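Local coordinates for DUF3809 domain-containing protein (Deinococcus radiodurans, PDB 3NQN) that is of unknown function but binds calcium ions and belongs to a family grouped with the Bet v 1-like proteins, at residues D42-E46 with Q47-E51. Numbering follows the deposited sequence.
Sequences DSDGE and QVWGE
Trp49 lays its indole over the backbone of the neighbouring strand, one ring face covering Asp42 O and Ser43 CA; the latter makes a CH-pi contact 4.1 Å from the centroid of the six-membered ring. With CG held between the backbone N and the carbonyl carbon (chi1 60°), the ring swings across its partner strand, where the carboxylate of Asp44 meets its edge almost perpendicularly, Asp44 CG lying 3.9 Å from Trp49 CZ3. At the other end of the indole, a water accepts the N-H of Trp49 NE1 and donates to Asp42 OD2. Were Trp49 replaced by an alanine, the backbone at Asp42 and Ser43 would probably lose its cover and the water its indole donor.

The backbones of Asp42 and Trp49 form an antiparallel hydrogen-bonded pair, next to the non-hydrogen-bonded pair Ser43–Val48. The hairpin loop is tied by side chains: Ser43 OG donates to Gln47 O (2.7 Å) from above the carbonyl plane and accepts from Gly45 N, an ST turn. Asp44 OD1 takes Glu46 N in an Asx turn and also receives a nearly straight bond from Gln47 N (2.9 Å, 170°).

Further out, Arg67 on strand 60-73 makes a cation-pi contact with Trp49 and hydrogen-bonds Gln47 OE1, adding side-chain contacts between neighbouring strands 47-56 and 60-73. Two short polar side chains thus close the loop by accepting from the backbone N of Gly45, Glu46 and Gln47 and, through Ser43 OG, donating to Gln47 O, while the indole covers the backbone at Asp42 and Ser43 on one side.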
loop_
_atom_site.group_PDB
_atom_site.type_symbol
_atom_site.label_atom_id
_atom_site.label_comp_id
_atom_site.label_asym_id
_atom_site.label_seq_id
_atom_site.Cartn_x
_atom_site.Cartn_y
_atom_site.Cartn_z
ATOM N N ASP A 42 -11.849 3.959 -7.957
ATOM C CA ASP A 42 -12.454 3.102 -8.957
ATOM C C ASP A 42 -13.839 2.635 -8.489
ATOM O O ASP A 42 -14.190 2.785 -7.302
ATOM C CB ASP A 42 -11.552 1.902 -9.250
ATOM C CG ASP A 42 -11.849 1.258 -10.599
ATOM O OD1 ASP A 42 -12.435 1.939 -11.483
ATOM O OD2 ASP A 42 -11.486 0.080 -10.781
ATOM N N SER A 43 -14.616 2.079 -9.421
ATOM C CA SER A 43 -15.979 1.615 -9.134
ATOM C C SER A 43 -16.467 0.623 -10.167
ATOM O O SER A 43 -16.089 0.701 -11.335
ATOM C CB SER A 43 -16.949 2.795 -9.116
ATOM O OG SER A 43 -18.291 2.343 -8.985
ATOM N N ASP A 44 -17.349 -0.280 -9.735
ATOM C CA ASP A 44 -17.988 -1.249 -10.629
ATOM C C ASP A 44 -19.482 -0.920 -10.794
ATOM O O ASP A 44 -20.252 -1.735 -11.306
ATOM C CB ASP A 44 -17.817 -2.683 -10.086
ATOM C CG ASP A 44 -18.378 -2.855 -8.663
ATOM O OD1 ASP A 44 -18.994 -1.901 -8.137
ATOM O OD2 ASP A 44 -18.193 -3.941 -8.078
ATOM N N GLY A 45 -19.883 0.275 -10.354
ATOM C CA GLY A 45 -21.288 0.698 -10.429
ATOM C C GLY A 45 -22.050 0.385 -9.151
ATOM O O GLY A 45 -23.044 1.045 -8.841
ATOM N N GLU A 46 -21.549 -0.589 -8.387
ATOM C CA GLU A 46 -22.166 -1.010 -7.132
ATOM C C GLU A 46 -21.461 -0.401 -5.924
ATOM O O GLU A 46 -22.097 0.016 -4.970
ATOM C CB GLU A 46 -22.139 -2.533 -7.023
ATOM C CG GLU A 46 -23.139 -3.225 -7.955
ATOM C CD GLU A 46 -24.577 -2.962 -7.540
ATOM O OE1 GLU A 46 -25.055 -3.628 -6.595
ATOM O OE2 GLU A 46 -25.227 -2.090 -8.159
ATOM N N GLN A 47 -20.140 -0.423 -5.948
ATOM C CA GLN A 47 -19.362 0.151 -4.895
ATOM C C GLN A 47 -18.291 1.052 -5.473
ATOM O O GLN A 47 -17.960 0.969 -6.657
ATOM C CB GLN A 47 -18.719 -0.956 -4.049
ATOM C CG GLN A 47 -19.733 -1.930 -3.473
ATOM C CD GLN A 47 -19.105 -3.024 -2.627
ATOM O OE1 GLN A 47 -17.882 -3.177 -2.584
ATOM N NE2 GLN A 47 -19.947 -3.797 -1.957
ATOM N N VAL A 48 -17.797 1.941 -4.634
ATOM C CA VAL A 48 -16.700 2.832 -4.980
ATOM C C VAL A 48 -15.584 2.589 -3.967
ATOM O O VAL A 48 -15.856 2.343 -2.773
ATOM C CB VAL A 48 -17.143 4.326 -4.934
ATOM C CG1 VAL A 48 -15.952 5.256 -5.179
ATOM C CG2 VAL A 48 -18.260 4.592 -5.959
ATOM N N TRP A 49 -14.342 2.621 -4.425
ATOM C CA TRP A 49 -13.206 2.403 -3.526
ATOM C C TRP A 49 -11.970 3.193 -3.934
ATOM O O TRP A 49 -11.871 3.698 -5.061
ATOM C CB TRP A 49 -12.873 0.912 -3.403
ATOM C CG TRP A 49 -12.508 0.238 -4.701
ATOM C CD1 TRP A 49 -11.249 0.059 -5.214
ATOM C CD2 TRP A 49 -13.409 -0.369 -5.631
ATOM N NE1 TRP A 49 -11.318 -0.613 -6.418
ATOM C CE2 TRP A 49 -12.631 -0.886 -6.696
ATOM C CE3 TRP A 49 -14.801 -0.515 -5.678
ATOM C CZ2 TRP A 49 -13.199 -1.545 -7.785
ATOM C CZ3 TRP A 49 -15.364 -1.166 -6.765
ATOM C CH2 TRP A 49 -14.563 -1.675 -7.804
ATOM N N GLY A 50 -11.030 3.295 -3.004
ATOM C CA GLY A 50 -9.821 4.047 -3.225
ATOM C C GLY A 50 -9.030 4.123 -1.950
ATOM O O GLY A 50 -9.179 3.274 -1.075
ATOM N N GLU A 51 -8.213 5.158 -1.818
ATOM C CA GLU A 51 -7.388 5.302 -0.631
ATOM C C GLU A 51 -7.041 6.756 -0.366
ATOM O O GLU A 51 -7.009 7.572 -1.282
ATOM C CB GLU A 51 -6.105 4.444 -0.778
ATOM C CG GLU A 51 -5.274 4.795 -2.005
ATOM C CD GLU A 51 -4.297 3.691 -2.441
ATOM O OE1 GLU A 51 -4.353 2.552 -1.919
ATOM O OE2 GLU A 51 -3.490 3.971 -3.341
HETATM O O HOH W 1 -9.793 -0.806 -8.947
#